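Local coordinates for PpBBE-like 1 D396N (PDB 6EO5), which is a flavin-dependent cellobiose oxidase of the berberine bridge enzyme family from the moss Physcomitrella patens, at residues A[156-162]-A[367-373]; A[221-225]-A[270-275]; A[239-243]-A[389-393]. One frame throughout, in Å; residues are numbered along the deposited sequence.

Overall arrangement
From the N terminus, the chain meets the flavin at Trp-156 of 156-162, then runs through 221-225 and into helix 235-246, where 239-243 lies. The first loop to close is that of interaction 2, when 270-275 returns to pair with 221-225; it falls wholly within the longer loop of interaction 1, which closes when 367-373 reaches 156-162. Interaction 3, joining 239-243 to 389-393, closes last and crosses both others. Interactions 2 and 3 both reach the seven-stranded antiparallel sheet, and interaction 1 ties the end of its strand 361-367 to the flavin-binding part. Interactions 1 and 3 also touch directly, through the backbones of Tyr-368 and Leu-390.

Interaction 1 (A[156-162]-A[367-373]). With FAD (flavin-adenine dinucleotide), chain C.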
loop_
_atom_site.group_PDB
_atom_site.type_symbol
_atom_site.label_atom_id
_atom_site.label_comp_id
_atom_site.label_asym_id
_atom_site.label_seq_id
_atom_site.Cartn_x
_atom_site.Cartn_y
_atom_site.Cartn_z
ATOM N N TRP A 156 1.470 -5.413 -0.530
ATOM C CA TRP A 156 1.091 -6.729 -1.018
ATOM C C TRP A 156 0.886 -6.630 -2.518
ATOM O O TRP A 156 0.183 -5.729 -2.989
ATOM C CB TRP A 156 -0.189 -7.206 -0.332
ATOM C CG TRP A 156 -0.602 -8.629 -0.622
ATOM C CD1 TRP A 156 -0.483 -9.711 0.217
ATOM C CD2 TRP A 156 -1.243 -9.118 -1.809
ATOM N NE1 TRP A 156 -0.987 -10.840 -0.386
ATOM C CE2 TRP A 156 -1.460 -10.503 -1.628
ATOM C CE3 TRP A 156 -1.651 -8.525 -3.007
ATOM C CZ2 TRP A 156 -2.064 -11.296 -2.605
ATOM C CZ3 TRP A 156 -2.246 -9.322 -3.980
ATOM C CH2 TRP A 156 -2.452 -10.686 -3.770
ATOM N N GLY A 157 1.503 -7.543 -3.268
ATOM C CA GLY A 157 1.322 -7.600 -4.706
ATOM C C GLY A 157 1.183 -9.035 -5.179
ATOM O O GLY A 157 1.230 -9.974 -4.383
ATOM N N PHE A 158 1.039 -9.193 -6.495
ATOM C CA PHE A 158 0.788 -10.517 -7.058
ATOM C C PHE A 158 2.022 -11.405 -7.177
ATOM O O PHE A 158 1.912 -12.478 -7.779
ATOM C CB PHE A 158 0.113 -10.391 -8.414
ATOM C CG PHE A 158 -1.314 -10.051 -8.304
ATOM C CD1 PHE A 158 -2.200 -10.957 -7.756
ATOM C CD2 PHE A 158 -1.772 -8.815 -8.698
ATOM C CE1 PHE A 158 -3.528 -10.649 -7.628
ATOM C CE2 PHE A 158 -3.108 -8.498 -8.572
ATOM C CZ PHE A 158 -3.985 -9.417 -8.039
ATOM N N SER A 159 3.172 -11.034 -6.614
ATOM C CA SER A 159 4.213 -12.028 -6.366
ATOM C C SER A 159 4.593 -12.109 -4.891
ATOM O O SER A 159 5.608 -12.738 -4.557
ATOM C CB SER A 159 5.456 -11.767 -7.230
ATOM O OG SER A 159 6.044 -10.509 -6.975
ATOM N N SER A 160 3.773 -11.534 -3.998
ATOM C CA SER A 160 4.150 -11.416 -2.587
ATOM C C SER A 160 4.139 -12.753 -1.859
ATOM O O SER A 160 4.858 -12.905 -0.870
ATOM C CB SER A 160 3.226 -10.432 -1.860
ATOM O OG SER A 160 3.561 -9.081 -2.143
ATOM N N ARG A 161 3.334 -13.729 -2.304
ATOM C CA ARG A 161 3.313 -15.009 -1.603
ATOM C C ARG A 161 4.574 -15.820 -1.877
ATOM O O ARG A 161 4.891 -16.741 -1.119
ATOM C CB ARG A 161 2.036 -15.788 -1.953
ATOM C CG ARG A 161 0.758 -15.061 -1.449
ATOM C CD ARG A 161 -0.536 -15.858 -1.614
ATOM N NE ARG A 161 -0.711 -16.926 -0.622
ATOM C CZ ARG A 161 -0.455 -18.212 -0.860
ATOM N NH1 ARG A 161 -0.009 -18.579 -2.054
ATOM N NH2 ARG A 161 -0.643 -19.129 0.087
ATOM N N LYS A 162 5.325 -15.467 -2.912
ATOM C CA LYS A 162 6.617 -16.082 -3.144
ATOM C C LYS A 162 7.731 -15.245 -2.532
ATOM O O LYS A 162 8.557 -15.771 -1.780
ATOM C CB LYS A 162 6.841 -16.260 -4.649
ATOM C CG LYS A 162 8.039 -17.097 -5.022
ATOM C CD LYS A 162 7.851 -18.533 -4.574
ATOM C CE LYS A 162 8.990 -19.418 -5.065
ATOM N NZ LYS A 162 9.103 -20.632 -4.214
ATOM N N LEU A 367 -4.890 -12.744 -0.667
ATOM C CA LEU A 367 -4.606 -14.002 0.008
ATOM C C LEU A 367 -3.226 -13.956 0.659
ATOM O O LEU A 367 -2.241 -13.581 0.014
ATOM C CB LEU A 367 -4.693 -15.159 -0.984
ATOM C CG LEU A 367 -4.379 -16.529 -0.397
ATOM C CD1 LEU A 367 -5.550 -16.983 0.459
ATOM C CD2 LEU A 367 -4.061 -17.537 -1.499
ATOM N N TYR A 368 -3.164 -14.317 1.950
ATOM C CA TYR A 368 -1.903 -14.462 2.664
ATOM C C TYR A 368 -1.665 -15.974 2.822
ATOM O O TYR A 368 -1.251 -16.638 1.862
ATOM C CB TYR A 368 -1.906 -13.718 3.997
ATOM C CG TYR A 368 -1.803 -12.201 3.911
ATOM C CD1 TYR A 368 -2.753 -11.449 3.217
ATOM C CD2 TYR A 368 -0.767 -11.523 4.545
ATOM C CE1 TYR A 368 -2.662 -10.065 3.141
ATOM C CE2 TYR A 368 -0.668 -10.140 4.474
ATOM C CZ TYR A 368 -1.620 -9.420 3.774
ATOM O OH TYR A 368 -1.537 -8.045 3.717
ATOM N N GLY A 369 -1.892 -16.527 4.013
ATOM C CA GLY A 369 -1.872 -17.966 4.188
ATOM C C GLY A 369 -0.540 -18.504 4.682
ATOM O O GLY A 369 0.514 -17.879 4.558
ATOM N N SER A 370 -0.603 -19.727 5.216
ATOM C CA SER A 370 0.552 -20.336 5.865
ATOM C C SER A 370 1.684 -20.663 4.886
ATOM O O SER A 370 2.852 -20.677 5.295
ATOM C CB SER A 370 0.111 -21.592 6.609
ATOM O OG SER A 370 -0.415 -22.537 5.694
ATOM N N GLN A 371 1.378 -20.931 3.608
ATOM C CA GLN A 371 2.426 -21.177 2.611
ATOM C C GLN A 371 3.122 -19.901 2.150
ATOM O O GLN A 371 4.182 -19.986 1.514
ATOM C CB GLN A 371 1.883 -21.888 1.352
ATOM C CG GLN A 371 0.981 -23.100 1.557
ATOM C CD GLN A 371 -0.417 -22.716 2.052
ATOM O OE1 GLN A 371 -0.761 -21.532 2.112
ATOM N NE2 GLN A 371 -1.215 -23.707 2.413
ATOM N N SER A 372 2.565 -18.729 2.438
ATOM C CA SER A 372 3.119 -17.493 1.904
ATOM C C SER A 372 4.395 -17.115 2.636
ATOM O O SER A 372 4.561 -17.384 3.830
ATOM C CB SER A 372 2.115 -16.344 2.021
ATOM O OG SER A 372 1.982 -15.917 3.376
ATOM N N ALA A 373 5.299 -16.474 1.898
ATOM C CA ALA A 373 6.471 -15.866 2.511
ATOM C C ALA A 373 6.080 -14.827 3.563
ATOM O O ALA A 373 6.824 -14.617 4.527
ATOM C CB ALA A 373 7.346 -15.234 1.427
HETATM P PA FAD C . 1.426 8.888 0.075
HETATM O O1A FAD C . 0.044 9.483 0.295
HETATM O O2A FAD C . 2.345 9.850 -0.634
HETATM O O5B FAD C . 2.114 8.330 1.424
HETATM C C5B FAD C . 1.369 7.642 2.406
HETATM C C4B FAD C . 1.966 7.862 3.792
HETATM O O4B FAD C . 3.356 7.596 3.774
HETATM C C3B FAD C . 1.806 9.297 4.263
HETATM O O3B FAD C . 1.687 9.295 5.668
HETATM C C2B FAD C . 3.125 9.919 3.886
HETATM O O2B FAD C . 3.420 11.042 4.678
HETATM C C1B FAD C . 4.093 8.763 4.102
HETATM N N9A FAD C . 5.287 8.956 3.248
HETATM C C8A FAD C . 5.302 9.172 1.890
HETATM N N7A FAD C . 6.581 9.321 1.486
HETATM C C5A FAD C . 7.387 9.209 2.563
HETATM C C6A FAD C . 8.759 9.291 2.708
HETATM N N6A FAD C . 9.521 9.516 1.644
HETATM N N1A FAD C . 9.324 9.133 3.955
HETATM C C2A FAD C . 8.519 8.911 5.048
HETATM N N3A FAD C . 7.149 8.836 4.904
HETATM C C4A FAD C . 6.591 8.986 3.678
HETATM N N1 FAD C . -1.669 -1.280 -1.324
HETATM C C2 FAD C . -1.099 -2.551 -1.458
HETATM O O2 FAD C . -0.457 -3.100 -0.538
HETATM N N3 FAD C . -1.237 -3.221 -2.662
HETATM C C4 FAD C . -1.931 -2.652 -3.709
HETATM O O4 FAD C . -2.026 -3.263 -4.769
HETATM C C4X FAD C . -2.499 -1.394 -3.575
HETATM N N5 FAD C . -3.151 -0.813 -4.642
HETATM C C5X FAD C . -3.430 0.540 -4.624
HETATM C C6 FAD C . -3.960 1.143 -5.760
HETATM C C7 FAD C . -4.152 2.531 -5.848
HETATM C C7M FAD C . -4.714 3.149 -7.108
HETATM C C8 FAD C . -3.900 3.309 -4.698
HETATM C C8M FAD C . -4.194 4.797 -4.677
HETATM C C9 FAD C . -3.451 2.668 -3.528
HETATM C C9A FAD C . -3.190 1.287 -3.473
HETATM N N10 FAD C . -2.782 0.618 -2.312
HETATM C C10 FAD C . -2.331 -0.686 -2.389
HETATM C "C1'" FAD C . -2.543 1.345 -1.030
HETATM C "C2'" FAD C . -1.103 1.847 -1.006
HETATM O "O2'" FAD C . -0.175 0.836 -0.681
HETATM C "C3'" FAD C . -0.997 2.954 0.018
HETATM O "O3'" FAD C . -1.905 3.949 -0.389
HETATM C "C4'" FAD C . 0.435 3.475 0.083
HETATM O "O4'" FAD C . 0.695 3.919 1.401
HETATM C "C5'" FAD C . 0.655 4.586 -0.942
HETATM O "O5'" FAD C . 1.926 5.195 -0.844
HETATM P P FAD C . 2.152 6.620 -1.574
HETATM O O1P FAD C . 3.606 7.013 -1.465
HETATM O O2P FAD C . 1.649 6.657 -2.992
HETATM O O3P FAD C . 1.116 7.572 -0.794
#
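Arg-161 drives its guanidinium into the loop 367-373, where NE gives a nearly straight hydrogen bond to Tyr-368 O (2.6 Å) lying in the plane of both the carbonyl and the guanidinium; NH2 adds a weak one to the same oxygen. The chain is extended as far as CD and then bends at chi3 (77°), which swings the flat group alongside the loop. Leu-367 lays CD2 over one guanidinium face, 3.5 Å from Arg-161 NE. Carbonyls of Val-249, Pro-250 and Ile-253 take bonds from NH1 and NH2, so this buried charge is satisfied by backbone oxygens. Beyond it the loop makes a type I turn from Gly-369 to Ser-372, and Gly-369 O accepts from both N and OG of Ser-372.

Trp-156 is the link to the cofactor. In the FAD-binding domain, its N donates to FAD O2 (3.0 Å) and its O accepts from FAD N3 (2.9 Å), so the backbone of this one residue holds both O2 and N3 of the flavin pyrimidine. That leaves the indole to the loop: NE1 bonds to Leu-367 O at 3.0 Å, the oxygen near the indole plane but the donor well above the carbonyl plane. Trp-156 CD1 rests over a face of the Tyr-368 ring, 3.7 Å from CE1, with the ring planes 33° apart. Tyr-368 OH is hydrogen-bonded to Tyr-337 OH.

Ala-373 is still well packed: its N bonds to Arg-161 O (3.1 Å), and its CB sits 3.5 Å from Lys-162 O. The contact loosens only beyond, at Lys-162, whose side chain points away from the loop on the solvent side, its NZ in a salt bridge with Glu-252.

Interaction 2 (A[221-225]-A[270-275]); sequences PVTHF and TYLGKK
With chi1 at -57°, Thr-223 sets OG1 beside its own backbone N and opposite its carbonyl carbon, which aims the hydroxyl past the end of the neighbouring strand to donate to Gly-273 O (2.9 Å), tilted from that carbonyl's plane. CG2 of Thr-223 lies against Lys-275 CB at 3.9 Å. Thr-223 also carries the strand pairing: its N bonds to Tyr-271 O (2.9 Å), and its O takes Tyr-271 N (2.7 Å). This is the antiparallel hydrogen-bonded pair, followed by the non-hydrogen-bonded pair of His-224 and Thr-270, both inside the large antiparallel sheet. Phe-225 CE1 reaches back to 3.8 Å from Thr-270 N.

Strand 264-271 stops here, and Leu-272 forms the centre of an inverse gamma turn. Its CD2 lies beside Val-222 CG1 (3.8 Å), the two side chains pointing the same way, while Gly-273 CA sits over a face of the Tyr-271 ring, where a side chain on that glycine would collide with the ring.

The chemistry is one of succession: where backbone pairing runs out, a threonine hydroxyl takes over and supplies the departing chain's carbonyl with a donor.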
loop_
_atom_site.group_PDB
_atom_site.type_symbol
_atom_site.label_atom_id
_atom_site.label_comp_id
_atom_site.label_asym_id
_atom_site.label_seq_id
_atom_site.Cartn_x
_atom_site.Cartn_y
_atom_site.Cartn_z
ATOM N N PRO A 221 8.860 -17.410 -17.717
ATOM C CA PRO A 221 7.468 -17.037 -17.986
ATOM C C PRO A 221 6.615 -17.176 -16.741
ATOM O O PRO A 221 6.886 -17.997 -15.864
ATOM C CB PRO A 221 7.025 -18.043 -19.057
ATOM C CG PRO A 221 8.306 -18.583 -19.642
ATOM C CD PRO A 221 9.300 -18.559 -18.536
ATOM N N VAL A 222 5.555 -16.367 -16.685
ATOM C CA VAL A 222 4.548 -16.437 -15.638
ATOM C C VAL A 222 3.184 -16.573 -16.304
ATOM O O VAL A 222 3.048 -16.450 -17.520
ATOM C CB VAL A 222 4.587 -15.211 -14.704
ATOM C CG1 VAL A 222 6.000 -15.028 -14.137
ATOM C CG2 VAL A 222 4.113 -13.963 -15.439
ATOM N N THR A 223 2.165 -16.832 -15.485
ATOM C CA THR A 223 0.820 -17.101 -15.975
ATOM C C THR A 223 -0.199 -16.285 -15.190
ATOM O O THR A 223 -0.233 -16.322 -13.953
ATOM C CB THR A 223 0.484 -18.591 -15.878
ATOM O OG1 THR A 223 1.463 -19.341 -16.601
ATOM C CG2 THR A 223 -0.897 -18.868 -16.457
ATOM N N HIS A 224 -1.033 -15.559 -15.917
ATOM C CA HIS A 224 -2.075 -14.730 -15.345
ATOM C C HIS A 224 -3.417 -15.423 -15.551
ATOM O O HIS A 224 -3.710 -15.897 -16.652
ATOM C CB HIS A 224 -2.057 -13.345 -15.998
ATOM C CG HIS A 224 -3.232 -12.495 -15.642
ATOM N ND1 HIS A 224 -4.295 -12.301 -16.497
ATOM C CD2 HIS A 224 -3.522 -11.801 -14.516
ATOM C CE1 HIS A 224 -5.187 -11.519 -15.914
ATOM N NE2 HIS A 224 -4.742 -11.203 -14.712
ATOM N N PHE A 225 -4.226 -15.497 -14.500
ATOM C CA PHE A 225 -5.554 -16.079 -14.619
ATOM C C PHE A 225 -6.582 -15.174 -13.958
ATOM O O PHE A 225 -6.276 -14.450 -13.006
ATOM C CB PHE A 225 -5.629 -17.485 -14.011
ATOM C CG PHE A 225 -5.243 -17.557 -12.556
ATOM C CD1 PHE A 225 -3.913 -17.721 -12.188
ATOM C CD2 PHE A 225 -6.216 -17.507 -11.557
ATOM C CE1 PHE A 225 -3.551 -17.819 -10.853
ATOM C CE2 PHE A 225 -5.868 -17.595 -10.210
ATOM C CZ PHE A 225 -4.532 -17.755 -9.858
ATOM N N THR A 270 -1.725 -14.540 -10.153
ATOM C CA THR A 270 -0.500 -14.692 -10.916
ATOM C C THR A 270 0.232 -15.934 -10.435
ATOM O O THR A 270 0.439 -16.110 -9.227
ATOM C CB THR A 270 0.390 -13.456 -10.772
ATOM O OG1 THR A 270 -0.303 -12.310 -11.293
ATOM C CG2 THR A 270 1.715 -13.660 -11.519
ATOM N N TYR A 271 0.617 -16.790 -11.385
ATOM C CA TYR A 271 1.335 -18.036 -11.122
ATOM C C TYR A 271 2.750 -17.914 -11.669
ATOM O O TYR A 271 2.940 -17.656 -12.867
ATOM C CB TYR A 271 0.608 -19.221 -11.753
ATOM C CG TYR A 271 1.390 -20.508 -11.748
ATOM C CD1 TYR A 271 2.043 -20.943 -10.601
ATOM C CD2 TYR A 271 1.461 -21.305 -12.891
ATOM C CE1 TYR A 271 2.766 -22.130 -10.594
ATOM C CE2 TYR A 271 2.181 -22.502 -12.898
ATOM C CZ TYR A 271 2.827 -22.910 -11.747
ATOM O OH TYR A 271 3.534 -24.093 -11.753
ATOM N N LEU A 272 3.738 -18.077 -10.790
ATOM C CA LEU A 272 5.149 -18.043 -11.179
ATOM C C LEU A 272 5.554 -19.397 -11.774
ATOM O O LEU A 272 6.265 -20.204 -11.171
ATOM C CB LEU A 272 6.015 -17.676 -9.984
ATOM C CG LEU A 272 5.744 -16.301 -9.387
ATOM C CD1 LEU A 272 6.532 -16.132 -8.107
ATOM C CD2 LEU A 272 6.102 -15.222 -10.376
ATOM N N GLY A 273 5.097 -19.628 -12.998
ATOM C CA GLY A 273 5.240 -20.934 -13.607
ATOM C C GLY A 273 4.617 -20.934 -14.985
ATOM O O GLY A 273 4.052 -19.934 -15.440
ATOM N N LYS A 274 4.735 -22.083 -15.649
ATOM C CA LYS A 274 4.223 -22.245 -17.003
ATOM C C LYS A 274 2.724 -22.521 -16.993
ATOM O O LYS A 274 2.209 -23.240 -16.130
ATOM C CB LYS A 274 4.954 -23.382 -17.714
ATOM C CG LYS A 274 6.407 -23.091 -18.026
ATOM C CD LYS A 274 7.116 -24.351 -18.509
ATOM C CE LYS A 274 8.604 -24.113 -18.748
ATOM N NZ LYS A 274 9.288 -25.352 -19.252
ATOM N N LYS A 275 2.033 -21.967 -17.987
ATOM C CA LYS A 275 0.584 -22.103 -18.060
ATOM C C LYS A 275 0.153 -23.565 -18.072
ATOM O O LYS A 275 -0.876 -23.917 -17.482
ATOM C CB LYS A 275 0.067 -21.377 -19.297
ATOM C CG LYS A 275 -1.406 -21.569 -19.527
ATOM C CD LYS A 275 -1.856 -20.784 -20.722
ATOM C CE LYS A 275 -3.270 -21.131 -21.085
ATOM N NZ LYS A 275 -3.689 -20.285 -22.231
#

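Interaction 3 (A[239-243]-A[389-393])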
loop_
_atom_site.group_PDB
_atom_site.type_symbol
_atom_site.label_atom_id
_atom_site.label_comp_id
_atom_site.label_asym_id
_atom_site.label_seq_id
_atom_site.Cartn_x
_atom_site.Cartn_y
_atom_site.Cartn_z
ATOM N N PHE A 239 -17.373 -17.258 -3.061
ATOM C CA PHE A 239 -16.512 -16.852 -1.954
ATOM C C PHE A 239 -16.123 -18.046 -1.089
ATOM O O PHE A 239 -14.957 -18.173 -0.695
ATOM C CB PHE A 239 -17.167 -15.768 -1.088
ATOM C CG PHE A 239 -16.212 -15.193 -0.089
ATOM C CD1 PHE A 239 -15.270 -14.255 -0.487
ATOM C CD2 PHE A 239 -16.176 -15.660 1.213
ATOM C CE1 PHE A 239 -14.342 -13.756 0.398
ATOM C CE2 PHE A 239 -15.245 -15.159 2.120
ATOM C CZ PHE A 239 -14.326 -14.203 1.703
ATOM N N LYS A 240 -17.082 -18.931 -0.781
ATOM C CA LYS A 240 -16.758 -20.121 0.002
ATOM C C LYS A 240 -15.702 -20.968 -0.697
ATOM O O LYS A 240 -14.767 -21.463 -0.056
ATOM C CB LYS A 240 -18.017 -20.945 0.261
ATOM C CG LYS A 240 -17.824 -22.093 1.232
ATOM C CD LYS A 240 -19.181 -22.658 1.642
ATOM C CE LYS A 240 -19.049 -23.956 2.425
ATOM N NZ LYS A 240 -17.885 -23.836 3.334
ATOM N N SER A 241 -15.824 -21.127 -2.015
ATOM C CA SER A 241 -14.836 -21.905 -2.753
ATOM C C SER A 241 -13.470 -21.234 -2.735
ATOM O O SER A 241 -12.441 -21.918 -2.667
ATOM C CB SER A 241 -15.300 -22.119 -4.183
ATOM O OG SER A 241 -14.317 -22.856 -4.868
ATOM N N PHE A 242 -13.443 -19.899 -2.802
ATOM C CA PHE A 242 -12.187 -19.163 -2.661
ATOM C C PHE A 242 -11.524 -19.451 -1.317
ATOM O O PHE A 242 -10.321 -19.740 -1.259
ATOM C CB PHE A 242 -12.448 -17.665 -2.847
ATOM C CG PHE A 242 -11.332 -16.776 -2.357
ATOM C CD1 PHE A 242 -10.091 -16.764 -2.996
ATOM C CD2 PHE A 242 -11.538 -15.923 -1.270
ATOM C CE1 PHE A 242 -9.062 -15.934 -2.553
ATOM C CE2 PHE A 242 -10.523 -15.086 -0.812
ATOM C CZ PHE A 242 -9.274 -15.094 -1.461
ATOM N N GLN A 243 -12.302 -19.393 -0.224
ATOM C CA GLN A 243 -11.772 -19.670 1.114
ATOM C C GLN A 243 -11.211 -21.083 1.223
ATOM O O GLN A 243 -10.112 -21.287 1.749
ATOM C CB GLN A 243 -12.857 -19.477 2.165
ATOM C CG GLN A 243 -13.021 -18.066 2.642
ATOM C CD GLN A 243 -13.755 -17.995 3.970
ATOM O OE1 GLN A 243 -13.659 -17.003 4.688
ATOM N NE2 GLN A 243 -14.503 -19.051 4.297
ATOM N N SER A 389 -2.735 -14.400 9.102
ATOM C CA SER A 389 -4.074 -14.336 8.542
ATOM C C SER A 389 -4.172 -15.201 7.294
ATOM O O SER A 389 -3.169 -15.539 6.660
ATOM C CB SER A 389 -4.432 -12.900 8.172
ATOM O OG SER A 389 -3.653 -12.534 7.038
ATOM N N LEU A 390 -5.411 -15.537 6.930
ATOM C CA LEU A 390 -5.636 -16.155 5.629
ATOM C C LEU A 390 -5.708 -15.092 4.536
ATOM O O LEU A 390 -5.060 -15.232 3.490
ATOM C CB LEU A 390 -6.910 -17.000 5.663
ATOM C CG LEU A 390 -7.247 -17.836 4.433
ATOM C CD1 LEU A 390 -6.095 -18.788 4.046
ATOM C CD2 LEU A 390 -8.557 -18.602 4.660
ATOM N N TYR A 391 -6.458 -14.010 4.773
ATOM C CA TYR A 391 -6.568 -12.932 3.800
ATOM C C TYR A 391 -6.968 -11.637 4.502
ATOM O O TYR A 391 -7.455 -11.645 5.637
ATOM C CB TYR A 391 -7.566 -13.291 2.688
ATOM C CG TYR A 391 -8.967 -13.597 3.168
ATOM C CD1 TYR A 391 -9.885 -12.569 3.403
ATOM C CD2 TYR A 391 -9.387 -14.910 3.356
ATOM C CE1 TYR A 391 -11.160 -12.841 3.828
ATOM C CE2 TYR A 391 -10.672 -15.194 3.778
ATOM C CZ TYR A 391 -11.554 -14.157 4.017
ATOM O OH TYR A 391 -12.840 -14.420 4.449
ATOM N N SER A 392 -6.743 -10.520 3.808
ATOM C CA SER A 392 -7.214 -9.204 4.213
ATOM C C SER A 392 -8.448 -8.839 3.399
ATOM O O SER A 392 -8.641 -9.345 2.293
ATOM C CB SER A 392 -6.136 -8.149 3.984
ATOM O OG SER A 392 -5.782 -8.096 2.600
ATOM N N ILE A 393 -9.285 -7.953 3.938
ATOM C CA ILE A 393 -10.434 -7.431 3.197
ATOM C C ILE A 393 -10.243 -5.932 3.005
ATOM O O ILE A 393 -10.136 -5.183 3.986
ATOM C CB ILE A 393 -11.775 -7.708 3.902
ATOM C CG1 ILE A 393 -11.955 -9.185 4.249
ATOM C CG2 ILE A 393 -12.924 -7.257 3.011
ATOM C CD1 ILE A 393 -13.304 -9.474 4.895
#
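An aromatic cluster of Phe-239, Phe-242 and Tyr-391 holds this contact, and the tyrosine stands at a classic beta bulge, where Leu-390 and Tyr-391 both face Val-338. Tyr-391 has its CG between its own backbone N and carbonyl carbon (chi1 59°), an orientation that sends the ring out from the strand toward the helix. There its OH donates to Gln-243 OE1 (2.7 Å), lying in the amide's carbonyl plane on a lone pair. Leu-343 N is a second donor to this oxygen, so the buried amide oxygen is gripped twice. Gln-243 gets there with a chain extended beyond CG, and that CG also lies 3.9 Å from Tyr-391 CE2.

Phe-239 comes from the opposite direction and meets the hydroxyl: its CZ lies 3.1 Å from Tyr-391 OH, which sits at the edge of the phenylalanine ring, near its plane. The two ring planes stand 85° apart. Phe-242 takes a different side, bringing CE2 over one face of the tyrosine ring at 4.3 Å from Tyr-391 CD2. Leu-390 CD2 ends the contact against the backbone, 4.3 Å from Gln-243 O. A phenylalanine in place of Tyr-391 would probably cost Gln-243 OE1 one of its two donors, leaving the amide less firmly fixed.

Helix 235-246 thus lies on the antiparallel sheet, its short segment running at 145° to strand 391-393 with the axes 12.7 Å apart. Phe-239 also meets the ring of Tyr-365 of strand 361-367, and Phe-242 that of Phe-257 of strand 253-259, while Ile-348 of helix 345-355 packs on Phe-239 and Gln-243, fitting that second helix beside the first.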